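Local coordinates for protein ketol-acid reductoisomerase (uncultured archaeon GZfos26G2, PDB 4XDY) that catalyses the magnesium-dependent methyl migration of (S)-2-acetolactate and its NADH-dependent reduction to (R)-2,3-dihydroxy-isovalerate in branched-chain amino acid biosynthesis, at residues A30-L35 against V42-T47; K237-L242 against E253-T258; D87-A92 against D297-G302; V217-G222 against E226-E231. All blocks are in the same frame, centred on the assembly; numbering follows the deposited sequence.

Contact 1. Residues A30-L35 against V42-T47; sequences AQANCL and VVIGET. With NAI (1,4-dihydronicotinamide adenine dinucleotide), chain E.
Ala32 and Val42 mark where the helix segment 30-35 and the strand 42-46 come nearest, with CA atoms 6.7 Å apart. The two axes approach to 9.1 Å and run almost antiparallel, at 162°. The side chains between them are all apolar. Ala32 CB meets Ile44 CD1 at 3.7 Å and Val42 CG1 at 4.2 Å. Val42 spreads its two methyls over different partners. With CG1 anti to the backbone N (chi1 178°), CG2 is left to press on Leu35 CB at 3.7 Å. Ile44 reaches the helix with the end of its CG1 branch alone, and it also packs on Val21 of the neighbouring parallel strand 18-22. This is the second half of the beta-alpha-beta unit formed by strand 18-22, helix 26-37 and strand 41-50, the first of the Rossmann domain. Farther along the strand Glu46 binds the adenosine ribose of the cofactor. Its OE2 accepts the ribose hydroxyl O2B of NAI at 2.6 Å and also the backbone N of Tyr24. Its OE1 takes Thr47 N on the anti lone pair at 2.9 Å, so both carboxylate oxygens are tied and the group is held from turning. An alanine at Glu46 is likely to leave O2B and the amides of Tyr24 and Thr47 without this acceptor. Asn55 and Ser57 bind the same NAI molecule from the chain that follows.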
# COMPACT_ATOMS: atom_id res chain seq x y z
N ALA A 30 -9.48 3.38 18.86
CA ALA A 30 -8.41 4.30 18.50
C ALA A 30 -8.67 5.69 19.05
O ALA A 30 -7.74 6.29 19.66
CB ALA A 30 -8.29 4.39 16.99
N GLN A 31 -9.85 6.21 18.81
CA GLN A 31 -10.14 7.61 19.13
C GLN A 31 -10.16 7.82 20.68
O GLN A 31 -9.58 8.78 21.20
CB GLN A 31 -11.38 8.15 18.51
CG GLN A 31 -11.22 8.20 16.99
CD GLN A 31 -12.31 8.97 16.24
OE1 GLN A 31 -12.76 8.59 15.15
NE2 GLN A 31 -12.78 9.97 16.84
N ALA A 32 -10.84 6.94 21.36
CA ALA A 32 -10.84 6.98 22.82
C ALA A 32 -9.46 6.98 23.46
O ALA A 32 -9.19 7.76 24.40
CB ALA A 32 -11.75 5.88 23.38
N ASN A 33 -8.56 6.14 22.98
CA ASN A 33 -7.26 6.06 23.53
C ASN A 33 -6.38 7.21 23.16
O ASN A 33 -5.56 7.64 23.96
CB ASN A 33 -6.60 4.75 23.17
CG ASN A 33 -7.12 3.60 24.04
OD1 ASN A 33 -6.72 3.50 25.21
ND2 ASN A 33 -8.08 2.80 23.54
N CYS A 34 -6.55 7.78 21.95
CA CYS A 34 -5.76 8.96 21.61
C CYS A 34 -6.22 10.16 22.46
O CYS A 34 -5.38 10.96 22.91
CB CYS A 34 -5.84 9.27 20.09
SG CYS A 34 -5.08 7.96 19.08
N LEU A 35 -7.53 10.29 22.63
CA LEU A 35 -8.10 11.35 23.42
C LEU A 35 -7.64 11.22 24.90
O LEU A 35 -7.17 12.19 25.51
CB LEU A 35 -9.59 11.35 23.37
CG LEU A 35 -10.23 11.90 22.06
CD1 LEU A 35 -11.72 11.50 22.01
CD2 LEU A 35 -10.10 13.40 21.92
N VAL A 42 -12.64 10.95 28.93
CA VAL A 42 -13.50 10.12 28.06
C VAL A 42 -14.30 9.10 28.83
O VAL A 42 -13.74 8.45 29.74
CB VAL A 42 -12.64 9.32 27.03
CG1 VAL A 42 -13.53 8.41 26.16
CG2 VAL A 42 -11.81 10.28 26.19
N VAL A 43 -15.55 8.90 28.46
CA VAL A 43 -16.29 7.75 28.95
C VAL A 43 -16.77 6.94 27.76
O VAL A 43 -16.95 7.54 26.67
CB VAL A 43 -17.44 8.12 29.90
CG1 VAL A 43 -16.83 8.93 31.06
CG2 VAL A 43 -18.54 8.88 29.22
N ILE A 44 -16.76 5.62 27.93
CA ILE A 44 -17.26 4.69 26.88
C ILE A 44 -18.70 4.35 27.10
O ILE A 44 -19.08 3.89 28.19
CB ILE A 44 -16.42 3.41 26.78
CG1 ILE A 44 -14.94 3.74 26.64
CG2 ILE A 44 -16.91 2.54 25.61
CD1 ILE A 44 -14.60 4.64 25.42
N GLY A 45 -19.50 4.56 26.08
CA GLY A 45 -20.86 4.01 25.98
C GLY A 45 -20.80 2.71 25.17
O GLY A 45 -20.38 2.71 24.02
N GLU A 46 -21.20 1.59 25.80
CA GLU A 46 -21.20 0.30 25.12
C GLU A 46 -22.34 -0.53 25.59
O GLU A 46 -23.14 -0.06 26.42
CB GLU A 46 -19.85 -0.42 25.27
CG GLU A 46 -18.97 -0.36 24.03
CD GLU A 46 -19.44 -1.16 22.81
OE1 GLU A 46 -20.53 -1.73 22.84
OE2 GLU A 46 -18.75 -1.10 21.72
N THR A 47 -22.49 -1.70 24.97
CA THR A 47 -23.54 -2.64 25.28
C THR A 47 -22.89 -3.96 25.76
O THR A 47 -22.08 -4.56 25.06
CB THR A 47 -24.42 -2.89 24.07
OG1 THR A 47 -24.90 -1.63 23.55
CG2 THR A 47 -25.63 -3.76 24.47
PA NAI E . -17.52 -1.01 14.53
O1A NAI E . -18.19 -1.85 13.43
O2A NAI E . -16.13 -1.29 14.92
O5B NAI E . -18.59 -0.96 15.74
C5B NAI E . -18.22 -0.34 17.00
C4B NAI E . -18.79 -1.21 18.16
O4B NAI E . -20.21 -1.10 18.06
C3B NAI E . -18.51 -2.74 18.14
O3B NAI E . -17.17 -2.94 18.58
C2B NAI E . -19.61 -3.28 19.03
O2B NAI E . -19.14 -3.26 20.38
C1B NAI E . -20.72 -2.22 18.82
N9A NAI E . -21.85 -2.77 18.09
C8A NAI E . -21.71 -3.53 16.92
N7A NAI E . -22.91 -3.90 16.50
C5A NAI E . -23.81 -3.41 17.40
C6A NAI E . -25.25 -3.49 17.55
N6A NAI E . -26.02 -4.16 16.68
N1A NAI E . -25.86 -2.83 18.57
C2A NAI E . -25.12 -2.17 19.49
N3A NAI E . -23.81 -2.04 19.44
C4A NAI E . -23.10 -2.66 18.43
O3 NAI E . -17.63 0.60 14.01
PN NAI E . -16.42 1.35 13.15
O1N NAI E . -16.07 0.52 11.92
O2N NAI E . -15.37 1.67 14.12
O5D NAI E . -17.32 2.53 12.61
C5D NAI E . -17.65 3.63 13.52
C4D NAI E . -17.97 4.95 12.73
O4D NAI E . -16.67 5.35 12.22
C3D NAI E . -18.84 4.79 11.49
O3D NAI E . -19.63 5.97 11.30
C2D NAI E . -17.86 4.63 10.31
O2D NAI E . -18.36 4.97 9.01
C1D NAI E . -16.75 5.55 10.76
N1N NAI E . -15.39 5.34 10.24
C2N NAI E . -14.82 4.13 10.40
C3N NAI E . -13.57 3.89 9.97
C7N NAI E . -12.96 2.62 10.25
O7N NAI E . -13.55 1.53 10.51
N7N NAI E . -11.67 2.71 10.47
C4N NAI E . -12.84 4.97 9.34
C5N NAI E . -13.41 6.28 9.41
C6N NAI E . -14.70 6.40 9.84

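Contact 2. Residues K237-L242 against E253-T258. With MG (magnesium ion), chain F; HIO (N-hydroxy-N-isopropyloxamic acid), chain I; NAI (1,4-dihydronicotinamide adenine dinucleotide), chain L.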
# COMPACT_ATOMS: atom_id res chain seq x y z
N LYS A 237 2.50 -3.48 -0.71
CA LYS A 237 2.81 -2.62 0.43
C LYS A 237 4.12 -1.90 0.29
O LYS A 237 4.30 -0.72 0.69
CB LYS A 237 2.78 -3.49 1.71
CG LYS A 237 3.10 -2.75 3.02
CD LYS A 237 4.55 -2.87 3.47
CE LYS A 237 4.69 -2.49 4.93
NZ LYS A 237 4.44 -1.04 5.20
N LEU A 238 5.07 -2.56 -0.31
CA LEU A 238 6.42 -1.98 -0.41
C LEU A 238 6.46 -0.82 -1.43
O LEU A 238 7.13 0.24 -1.20
CB LEU A 238 7.45 -3.04 -0.83
CG LEU A 238 7.41 -4.30 0.08
CD1 LEU A 238 8.50 -5.26 -0.37
CD2 LEU A 238 7.57 -3.98 1.51
N ILE A 239 5.66 -1.00 -2.48
CA ILE A 239 5.49 0.00 -3.53
C ILE A 239 4.67 1.20 -3.06
O ILE A 239 5.01 2.37 -3.26
CB ILE A 239 4.84 -0.64 -4.78
CG1 ILE A 239 5.75 -1.70 -5.33
CG2 ILE A 239 4.53 0.41 -5.88
CD1 ILE A 239 7.12 -1.19 -5.76
N VAL A 240 3.54 0.92 -2.42
CA VAL A 240 2.70 1.98 -1.91
C VAL A 240 3.41 2.80 -0.87
O VAL A 240 3.23 4.07 -0.81
CB VAL A 240 1.34 1.43 -1.41
CG1 VAL A 240 0.56 2.50 -0.72
CG2 VAL A 240 0.52 0.85 -2.54
N ASP A 241 4.28 2.17 -0.07
CA ASP A 241 5.11 2.93 0.90
C ASP A 241 5.94 4.02 0.21
O ASP A 241 6.07 5.11 0.74
CB ASP A 241 6.04 2.01 1.71
CG ASP A 241 5.29 1.27 2.85
OD1 ASP A 241 4.09 1.56 3.10
OD2 ASP A 241 5.92 0.38 3.47
N LEU A 242 6.49 3.72 -0.96
CA LEU A 242 7.26 4.74 -1.73
C LEU A 242 6.41 5.92 -2.17
O LEU A 242 6.81 7.11 -2.00
CB LEU A 242 7.93 4.07 -2.89
CG LEU A 242 9.12 3.22 -2.38
CD1 LEU A 242 9.51 2.31 -3.47
CD2 LEU A 242 10.29 4.09 -1.97
N GLU A 253 11.39 6.56 -9.35
CA GLU A 253 12.85 6.67 -9.23
C GLU A 253 13.47 5.35 -8.74
O GLU A 253 14.55 4.96 -9.17
CB GLU A 253 13.24 7.72 -8.12
CG GLU A 253 13.24 9.13 -8.57
CD GLU A 253 13.45 10.11 -7.41
OE1 GLU A 253 13.70 9.74 -6.22
OE2 GLU A 253 13.25 11.30 -7.71
N VAL A 254 12.76 4.67 -7.87
CA VAL A 254 13.29 3.46 -7.19
C VAL A 254 13.07 2.18 -8.04
O VAL A 254 13.98 1.37 -8.18
CB VAL A 254 12.71 3.32 -5.77
CG1 VAL A 254 13.10 1.98 -5.17
CG2 VAL A 254 13.11 4.53 -4.89
N ILE A 255 11.89 2.04 -8.64
CA ILE A 255 11.64 0.89 -9.54
C ILE A 255 12.64 0.93 -10.69
O ILE A 255 13.21 1.97 -10.98
CB ILE A 255 10.19 0.82 -10.05
CG1 ILE A 255 9.85 2.02 -10.99
CG2 ILE A 255 9.23 0.85 -8.86
CD1 ILE A 255 8.41 2.00 -11.38
N SER A 256 12.77 -0.16 -11.41
CA SER A 256 13.64 -0.22 -12.53
C SER A 256 13.09 0.60 -13.70
O SER A 256 11.89 0.86 -13.80
CB SER A 256 13.82 -1.64 -13.00
OG SER A 256 12.69 -2.14 -13.74
N ASN A 257 13.97 1.00 -14.62
CA ASN A 257 13.50 1.71 -15.85
C ASN A 257 12.60 0.82 -16.65
O ASN A 257 11.60 1.31 -17.23
CB ASN A 257 14.69 2.20 -16.69
CG ASN A 257 15.59 3.09 -15.93
OD1 ASN A 257 15.14 3.86 -15.04
ND2 ASN A 257 16.88 3.09 -16.28
N THR A 258 12.84 -0.52 -16.65
CA THR A 258 11.96 -1.48 -17.31
C THR A 258 10.54 -1.36 -16.74
O THR A 258 9.53 -1.33 -17.51
CB THR A 258 12.49 -2.95 -17.10
OG1 THR A 258 13.80 -3.02 -17.65
CG2 THR A 258 11.63 -3.92 -17.80
MG MG F . 15.30 4.84 -13.19
C1 HIO I . 11.17 -3.57 -11.08
O11 HIO I . 11.46 -3.93 -12.19
O12 HIO I . 11.55 -2.56 -10.50
C2 HIO I . 10.41 -4.61 -10.28
O2 HIO I . 10.51 -5.80 -10.65
N3 HIO I . 9.72 -4.37 -9.20
O3 HIO I . 9.44 -5.60 -8.40
C4 HIO I . 9.27 -3.06 -8.74
C41 HIO I . 7.75 -2.96 -8.55
C42 HIO I . 10.05 -2.84 -7.45
PA NAI L . 19.52 1.21 -11.60
O1A NAI L . 18.64 1.88 -12.69
O2A NAI L . 19.49 1.78 -10.23
O5B NAI L . 21.02 1.23 -12.15
C5B NAI L . 22.14 0.80 -11.34
C4B NAI L . 23.31 1.73 -11.57
O4B NAI L . 23.70 1.50 -12.95
C3B NAI L . 22.99 3.23 -11.53
O3B NAI L . 22.97 3.76 -10.22
C2B NAI L . 24.22 3.78 -12.33
O2B NAI L . 25.36 4.07 -11.51
C1B NAI L . 24.46 2.65 -13.31
N9A NAI L . 24.07 3.03 -14.70
C8A NAI L . 22.92 3.61 -15.10
N7A NAI L . 22.90 3.79 -16.46
C5A NAI L . 24.11 3.33 -16.91
C6A NAI L . 24.76 3.25 -18.20
N6A NAI L . 24.12 3.73 -19.28
N1A NAI L . 25.99 2.68 -18.30
C2A NAI L . 26.63 2.27 -17.19
N3A NAI L . 26.08 2.29 -15.95
C4A NAI L . 24.85 2.82 -15.77
O3 NAI L . 19.19 -0.36 -11.73
PN NAI L . 18.07 -1.12 -10.80
O1N NAI L . 18.65 -1.28 -9.41
O2N NAI L . 16.74 -0.43 -10.89
O5D NAI L . 17.98 -2.48 -11.59
C5D NAI L . 18.99 -3.51 -11.58
C4D NAI L . 18.45 -4.88 -11.88
O4D NAI L . 17.55 -5.23 -10.76
C3D NAI L . 17.64 -4.96 -13.10
O3D NAI L . 17.84 -6.26 -13.74
C2D NAI L . 16.19 -4.86 -12.62
O2D NAI L . 15.15 -5.40 -13.43
C1D NAI L . 16.29 -5.69 -11.32
N1N NAI L . 15.31 -5.33 -10.29
C2N NAI L . 15.15 -4.11 -9.81
C3N NAI L . 14.25 -3.74 -8.83
C7N NAI L . 14.22 -2.42 -8.31
O7N NAI L . 14.56 -1.35 -8.92
N7N NAI L . 14.05 -2.34 -7.02
C4N NAI L . 13.50 -4.85 -8.18
C5N NAI L . 13.91 -6.16 -8.51
C6N NAI L . 14.76 -6.42 -9.56
O HOH W 1 15.65 5.88 -11.44
O HOH W 2 16.05 3.36 -12.31
O HOH W 3 13.37 4.30 -12.63
O HOH W 4 16.63 6.25 -14.02
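One wall of the HIO pocket comes from the knotted C-terminal domain: Ile239, on helix 225-254, and Ile255, in the turn leading to helix 257-270. Ile239 CD1 lies 4.3 Å from Ile255 CG2 and 3.4 Å from the isopropyl carbon C41 of HIO. One turn on from Ile239, Leu242 meets Val254, and their side chains cross at about a right angle, with Leu242 CD1 4.0 Å from Val254 CG1. Ser256 N-caps helix 257-270. Its OG sits between the backbone N and the carbonyl carbon (chi1 76°), where it accepts Ala259 N and donates to HIO O11 at 2.7 Å. Ser256 N donates to HIO O12 at 2.8 Å in a nearly straight bond (169°). Next to it Asn257 OD1 binds a magnesium ion at 2.1 Å, with four waters. The NAI alongside is held by Glu46 and Asp87 of the second subunit. Thus two donors of Ser256 grip the carboxylate and the isoleucines meet the isopropyl group, consistent with the predicted substrate role of Ser256.

Contact 3. Residues D87-A92 against D297-G302. With NAI (1,4-dihydronicotinamide adenine dinucleotide), chain E.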
# COMPACT_ATOMS: atom_id res chain seq x y z
N ASP A 87 -22.46 2.37 11.08
CA ASP A 87 -23.42 3.30 10.48
C ASP A 87 -24.84 2.73 10.45
O ASP A 87 -25.81 3.44 10.70
CB ASP A 87 -23.04 3.76 9.08
CG ASP A 87 -21.68 4.43 9.06
OD1 ASP A 87 -21.57 5.56 9.64
OD2 ASP A 87 -20.70 3.81 8.57
N GLU A 88 -24.95 1.45 10.14
CA GLU A 88 -26.27 0.84 9.87
C GLU A 88 -27.13 0.70 11.12
O GLU A 88 -28.34 0.70 11.00
CB GLU A 88 -26.09 -0.55 9.15
CG GLU A 88 -25.34 -1.65 9.95
CD GLU A 88 -23.85 -1.65 9.94
OE1 GLU A 88 -23.24 -0.63 9.55
OE2 GLU A 88 -23.23 -2.65 10.38
N VAL A 89 -26.49 0.69 12.30
CA VAL A 89 -27.22 0.57 13.56
C VAL A 89 -27.41 1.91 14.28
O VAL A 89 -28.24 2.01 15.19
CB VAL A 89 -26.65 -0.43 14.56
CG1 VAL A 89 -26.70 -1.86 13.94
CG2 VAL A 89 -25.27 -0.10 15.03
N GLN A 90 -26.71 2.95 13.82
CA GLN A 90 -26.84 4.25 14.54
C GLN A 90 -28.26 4.75 14.63
O GLN A 90 -28.62 5.26 15.70
CB GLN A 90 -25.96 5.28 13.92
CG GLN A 90 -24.49 4.99 13.99
CD GLN A 90 -23.64 6.11 13.37
OE1 GLN A 90 -24.16 7.14 12.94
NE2 GLN A 90 -22.32 5.83 13.22
N PRO A 91 -29.08 4.70 13.57
CA PRO A 91 -30.38 5.35 13.70
C PRO A 91 -31.24 4.79 14.86
O PRO A 91 -31.76 5.61 15.70
CB PRO A 91 -31.03 5.15 12.33
CG PRO A 91 -29.85 5.01 11.39
CD PRO A 91 -28.86 4.24 12.18
N ALA A 92 -31.31 3.46 14.98
CA ALA A 92 -32.16 2.87 16.04
C ALA A 92 -31.57 3.15 17.43
O ALA A 92 -32.33 3.43 18.32
CB ALA A 92 -32.33 1.36 15.86
N ASP A 297 -31.21 -0.96 2.64
CA ASP A 297 -32.07 -2.14 2.33
C ASP A 297 -31.33 -3.42 2.60
O ASP A 297 -31.85 -4.43 3.16
CB ASP A 297 -32.60 -2.03 0.89
CG ASP A 297 -33.75 -0.94 0.74
OD1 ASP A 297 -34.35 -0.49 1.79
OD2 ASP A 297 -34.08 -0.55 -0.45
N GLU A 298 -30.00 -3.41 2.31
CA GLU A 298 -29.23 -4.61 2.63
C GLU A 298 -29.21 -4.98 4.11
O GLU A 298 -29.31 -6.12 4.55
CB GLU A 298 -27.79 -4.42 2.08
CG GLU A 298 -26.81 -5.50 2.47
CD GLU A 298 -27.04 -6.81 1.70
OE1 GLU A 298 -27.74 -6.73 0.68
OE2 GLU A 298 -26.41 -7.76 2.18
N TYR A 299 -28.98 -3.96 4.93
CA TYR A 299 -29.01 -4.14 6.36
C TYR A 299 -30.38 -4.64 6.85
O TYR A 299 -30.43 -5.53 7.67
CB TYR A 299 -28.65 -2.80 7.06
CG TYR A 299 -28.94 -2.87 8.57
CD1 TYR A 299 -28.20 -3.68 9.37
CD2 TYR A 299 -29.96 -2.09 9.14
CE1 TYR A 299 -28.47 -3.78 10.74
CE2 TYR A 299 -30.24 -2.19 10.48
CZ TYR A 299 -29.49 -3.02 11.26
OH TYR A 299 -29.75 -3.09 12.60
N LYS A 300 -31.43 -4.00 6.39
CA LYS A 300 -32.86 -4.38 6.77
C LYS A 300 -33.17 -5.81 6.43
O LYS A 300 -33.88 -6.46 7.18
CB LYS A 300 -33.84 -3.49 6.03
CG LYS A 300 -33.89 -2.13 6.67
CD LYS A 300 -34.97 -1.27 6.01
CE LYS A 300 -35.22 -0.05 6.89
NZ LYS A 300 -35.65 1.14 6.11
N ARG A 301 -32.58 -6.32 5.35
CA ARG A 301 -32.68 -7.71 4.91
C ARG A 301 -31.80 -8.70 5.64
O ARG A 301 -31.90 -9.88 5.37
CB ARG A 301 -32.26 -7.67 3.39
CG ARG A 301 -32.70 -8.76 2.52
CD ARG A 301 -32.22 -8.44 1.13
NE ARG A 301 -33.16 -7.61 0.49
CZ ARG A 301 -34.06 -8.05 -0.42
NH1 ARG A 301 -34.15 -9.31 -0.82
NH2 ARG A 301 -34.90 -7.17 -0.94
N GLY A 302 -30.95 -8.31 6.61
CA GLY A 302 -30.04 -9.21 7.31
C GLY A 302 -28.68 -9.45 6.65
O GLY A 302 -28.04 -10.51 6.79
PA NAI E . -17.52 -1.01 14.53
O1A NAI E . -18.19 -1.85 13.43
O2A NAI E . -16.13 -1.29 14.92
O5B NAI E . -18.59 -0.96 15.74
C5B NAI E . -18.22 -0.34 17.00
C4B NAI E . -18.79 -1.21 18.16
O4B NAI E . -20.21 -1.10 18.06
C3B NAI E . -18.51 -2.74 18.14
O3B NAI E . -17.17 -2.94 18.58
C2B NAI E . -19.61 -3.28 19.03
O2B NAI E . -19.14 -3.26 20.38
C1B NAI E . -20.72 -2.22 18.82
N9A NAI E . -21.85 -2.77 18.09
C8A NAI E . -21.71 -3.53 16.92
N7A NAI E . -22.91 -3.90 16.50
C5A NAI E . -23.81 -3.41 17.40
C6A NAI E . -25.25 -3.49 17.55
N6A NAI E . -26.02 -4.16 16.68
N1A NAI E . -25.86 -2.83 18.57
C2A NAI E . -25.12 -2.17 19.49
N3A NAI E . -23.81 -2.04 19.44
C4A NAI E . -23.10 -2.66 18.43
O3 NAI E . -17.63 0.60 14.01
PN NAI E . -16.42 1.35 13.15
O1N NAI E . -16.07 0.52 11.92
O2N NAI E . -15.37 1.67 14.12
O5D NAI E . -17.32 2.53 12.61
C5D NAI E . -17.65 3.63 13.52
C4D NAI E . -17.97 4.95 12.73
O4D NAI E . -16.67 5.35 12.22
C3D NAI E . -18.84 4.79 11.49
O3D NAI E . -19.63 5.97 11.30
C2D NAI E . -17.86 4.63 10.31
O2D NAI E . -18.36 4.97 9.01
C1D NAI E . -16.75 5.55 10.76
N1N NAI E . -15.39 5.34 10.24
C2N NAI E . -14.82 4.13 10.40
C3N NAI E . -13.57 3.89 9.97
C7N NAI E . -12.96 2.62 10.25
O7N NAI E . -13.55 1.53 10.51
N7N NAI E . -11.67 2.71 10.47
C4N NAI E . -12.84 4.97 9.34
C5N NAI E . -13.41 6.28 9.41
C6N NAI E . -14.70 6.40 9.84
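Tyr299 is the one residue of segment 297-302 that touches segment 87-92, where it meets Glu88 and Val89. Before it, Glu298 OE2 accepts Leu306 N, and the side chain packs on Tyr261 of the second subunit. Tyr299 then points its ring at the other segment, CG anti to the backbone N (chi1 169°). Glu88 CB lies over the ring face, 4.0 Å from its centroid, in a CH-pi contact. Glu88 O also stands above the ring, displaced toward the rim, 3.5 Å from Tyr299 CE2. The Glu88 chain bends away, and its OE2 is bonded to Asn257 of the second subunit. At the far end of the ring Val89 CG1 is 3.6 Å from Tyr299 OH. A serine in place of Tyr299 would probably leave Glu88 CB without its aromatic cover and open a gap beside Val89. Gly302 then closes a Schellman motif with positive phi (87°), where a CB would jam against the carbonyl O of Arg301. The segment facing Tyr299 belongs to the cofactor site. Asp87 OD1 and OD2 each accept one hydroxyl of the nicotinamide ribose of NAI, O3D and O2D, both at 2.6 Å, and Val89 CG1 lies beside the adenine amine N6A. Such a loop, following strand 80-83, is typical of the Rossmann dinucleotide site, here backed by a helix of the knotted domain.

Contact 4. Residues V217-G222 against E226-E231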
# COMPACT_ATOMS: atom_id res chain seq x y z
N VAL A 217 -5.19 -14.02 -12.87
CA VAL A 217 -4.54 -14.09 -14.15
C VAL A 217 -3.26 -14.91 -14.13
O VAL A 217 -3.07 -15.82 -15.03
CB VAL A 217 -4.39 -12.69 -14.80
CG1 VAL A 217 -3.45 -12.79 -16.02
CG2 VAL A 217 -5.76 -12.08 -15.13
N LEU A 218 -2.39 -14.65 -13.17
CA LEU A 218 -1.19 -15.46 -13.03
C LEU A 218 -1.49 -16.94 -12.78
O LEU A 218 -0.91 -17.81 -13.44
CB LEU A 218 -0.30 -14.86 -11.96
CG LEU A 218 0.41 -13.53 -12.44
CD1 LEU A 218 1.16 -13.01 -11.21
CD2 LEU A 218 1.39 -13.81 -13.53
N VAL A 219 -2.34 -17.21 -11.79
CA VAL A 219 -2.63 -18.60 -11.41
C VAL A 219 -3.29 -19.33 -12.58
O VAL A 219 -2.91 -20.46 -12.90
CB VAL A 219 -3.48 -18.68 -10.14
CG1 VAL A 219 -3.96 -20.12 -9.90
CG2 VAL A 219 -2.63 -18.19 -8.99
N GLU A 220 -4.18 -18.65 -13.30
CA GLU A 220 -4.88 -19.27 -14.44
C GLU A 220 -3.95 -19.54 -15.62
O GLU A 220 -4.26 -20.36 -16.48
CB GLU A 220 -6.05 -18.40 -14.91
CG GLU A 220 -7.22 -18.41 -13.90
CD GLU A 220 -8.32 -17.40 -14.24
OE1 GLU A 220 -8.38 -16.79 -15.33
OE2 GLU A 220 -9.09 -17.16 -13.32
N ALA A 221 -2.83 -18.82 -15.68
CA ALA A 221 -1.80 -19.04 -16.68
C ALA A 221 -0.71 -20.03 -16.23
O ALA A 221 0.23 -20.28 -16.97
CB ALA A 221 -1.11 -17.73 -17.02
N GLY A 222 -0.87 -20.62 -15.09
CA GLY A 222 -0.01 -21.68 -14.64
C GLY A 222 1.13 -21.21 -13.74
O GLY A 222 1.98 -22.02 -13.40
N GLU A 226 1.77 -19.12 -4.76
CA GLU A 226 2.68 -18.43 -3.87
C GLU A 226 3.41 -17.26 -4.58
O GLU A 226 3.65 -16.18 -4.01
CB GLU A 226 3.71 -19.40 -3.32
CG GLU A 226 3.08 -20.50 -2.46
CD GLU A 226 2.48 -21.63 -3.24
OE1 GLU A 226 2.62 -21.80 -4.47
OE2 GLU A 226 1.83 -22.39 -2.50
N MET A 227 3.76 -17.53 -5.83
CA MET A 227 4.41 -16.51 -6.70
C MET A 227 3.48 -15.33 -6.98
O MET A 227 3.86 -14.19 -6.81
CB MET A 227 4.92 -17.22 -7.93
CG MET A 227 5.79 -16.35 -8.84
SD MET A 227 6.26 -17.26 -10.32
CE MET A 227 7.33 -18.50 -9.59
N ALA A 228 2.23 -15.62 -7.35
CA ALA A 228 1.20 -14.63 -7.54
C ALA A 228 0.93 -13.84 -6.33
O ALA A 228 0.78 -12.63 -6.37
CB ALA A 228 -0.06 -15.27 -8.08
N TYR A 229 0.96 -14.48 -5.15
CA TYR A 229 0.88 -13.71 -3.89
C TYR A 229 1.97 -12.72 -3.60
O TYR A 229 1.70 -11.59 -3.24
CB TYR A 229 0.67 -14.68 -2.65
CG TYR A 229 0.52 -13.87 -1.38
CD1 TYR A 229 1.57 -13.61 -0.55
CD2 TYR A 229 -0.72 -13.52 -0.93
CE1 TYR A 229 1.45 -12.80 0.57
CE2 TYR A 229 -0.88 -12.76 0.18
CZ TYR A 229 0.16 -12.41 0.93
OH TYR A 229 -0.06 -11.65 2.04
N PHE A 230 3.24 -13.12 -3.75
CA PHE A 230 4.33 -12.27 -3.46
C PHE A 230 4.32 -11.09 -4.46
O PHE A 230 4.59 -9.95 -4.11
CB PHE A 230 5.61 -13.00 -3.60
CG PHE A 230 5.94 -13.97 -2.44
CD1 PHE A 230 5.63 -13.62 -1.12
CD2 PHE A 230 6.57 -15.13 -2.66
CE1 PHE A 230 5.97 -14.46 -0.03
CE2 PHE A 230 6.89 -16.01 -1.62
CZ PHE A 230 6.59 -15.64 -0.33
N GLU A 231 4.04 -11.39 -5.71
CA GLU A 231 4.03 -10.35 -6.77
C GLU A 231 2.88 -9.38 -6.61
O GLU A 231 3.08 -8.20 -6.81
CB GLU A 231 3.94 -10.99 -8.14
CG GLU A 231 4.00 -10.02 -9.30
CD GLU A 231 5.34 -9.39 -9.50
OE1 GLU A 231 6.39 -10.01 -9.25
OE2 GLU A 231 5.41 -8.21 -9.89
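Ala228 is the meeting point for Leu218 and Val219, and every side-chain contact between segments 217-222 and 226-231 is apolar. Leu218 CB lies 3.9 Å from Ala228 CB. Leu218 CD1 reaches over to Ala228 CA at 4.0 Å, so the leucine lies along the alanine from CB to the end of one branch. Val219 comes from the next position and touches Ala228 CB with CG2 at 4.0 Å. Its chi1 of 170° turns CG1 anti to the backbone N and leaves CG2 for the alanine. Val219 also packs on Pro225, and Leu218 on Cys232.

The backbone bonds stay within each helix. Gly222 N bonds to Val219 O at 3.0 Å as part of a Schellman motif that ends helix 205-220. The positive phi of Gly222 (95°) would jam a CB against the carbonyl O of Ala221.

Glu220 makes salt bridges with Lys276 and Lys280 of the second subunit. Glu231, a predicted magnesium ligand, starts toward helix 205-220 but carries its carboxylate away from it, toward Glu194 of the second subunit.

The two helices form a tight hairpin in the knotted domain. Leu218 CA lies 6.0 Å from Ala228 CA, a close approach consistent with the small alanine side chain, and apolar packing alone joins these two segments.

In the fold
Contact 1 comes first along the chain. It closes a short turn between helix 26-37 and strand 41-50 and completes a beta-alpha-beta unit of the Rossmann domain. Contact 3 opens next, at 87-92, and closes only at 297-302, tying that domain to the knotted one. Contacts 4 and 2 both fall within this long loop, one after the other, and none of the four cross. Contact 4 joins helix 205-220 to helix 225-254. Contact 2 uses the later part of helix 225-254 and the turn into helix 257-270. Contacts 1 and 3 touch the same NAI, with centres about 23 Å apart. Contacts 2, 3 and 4 also touch the second subunit.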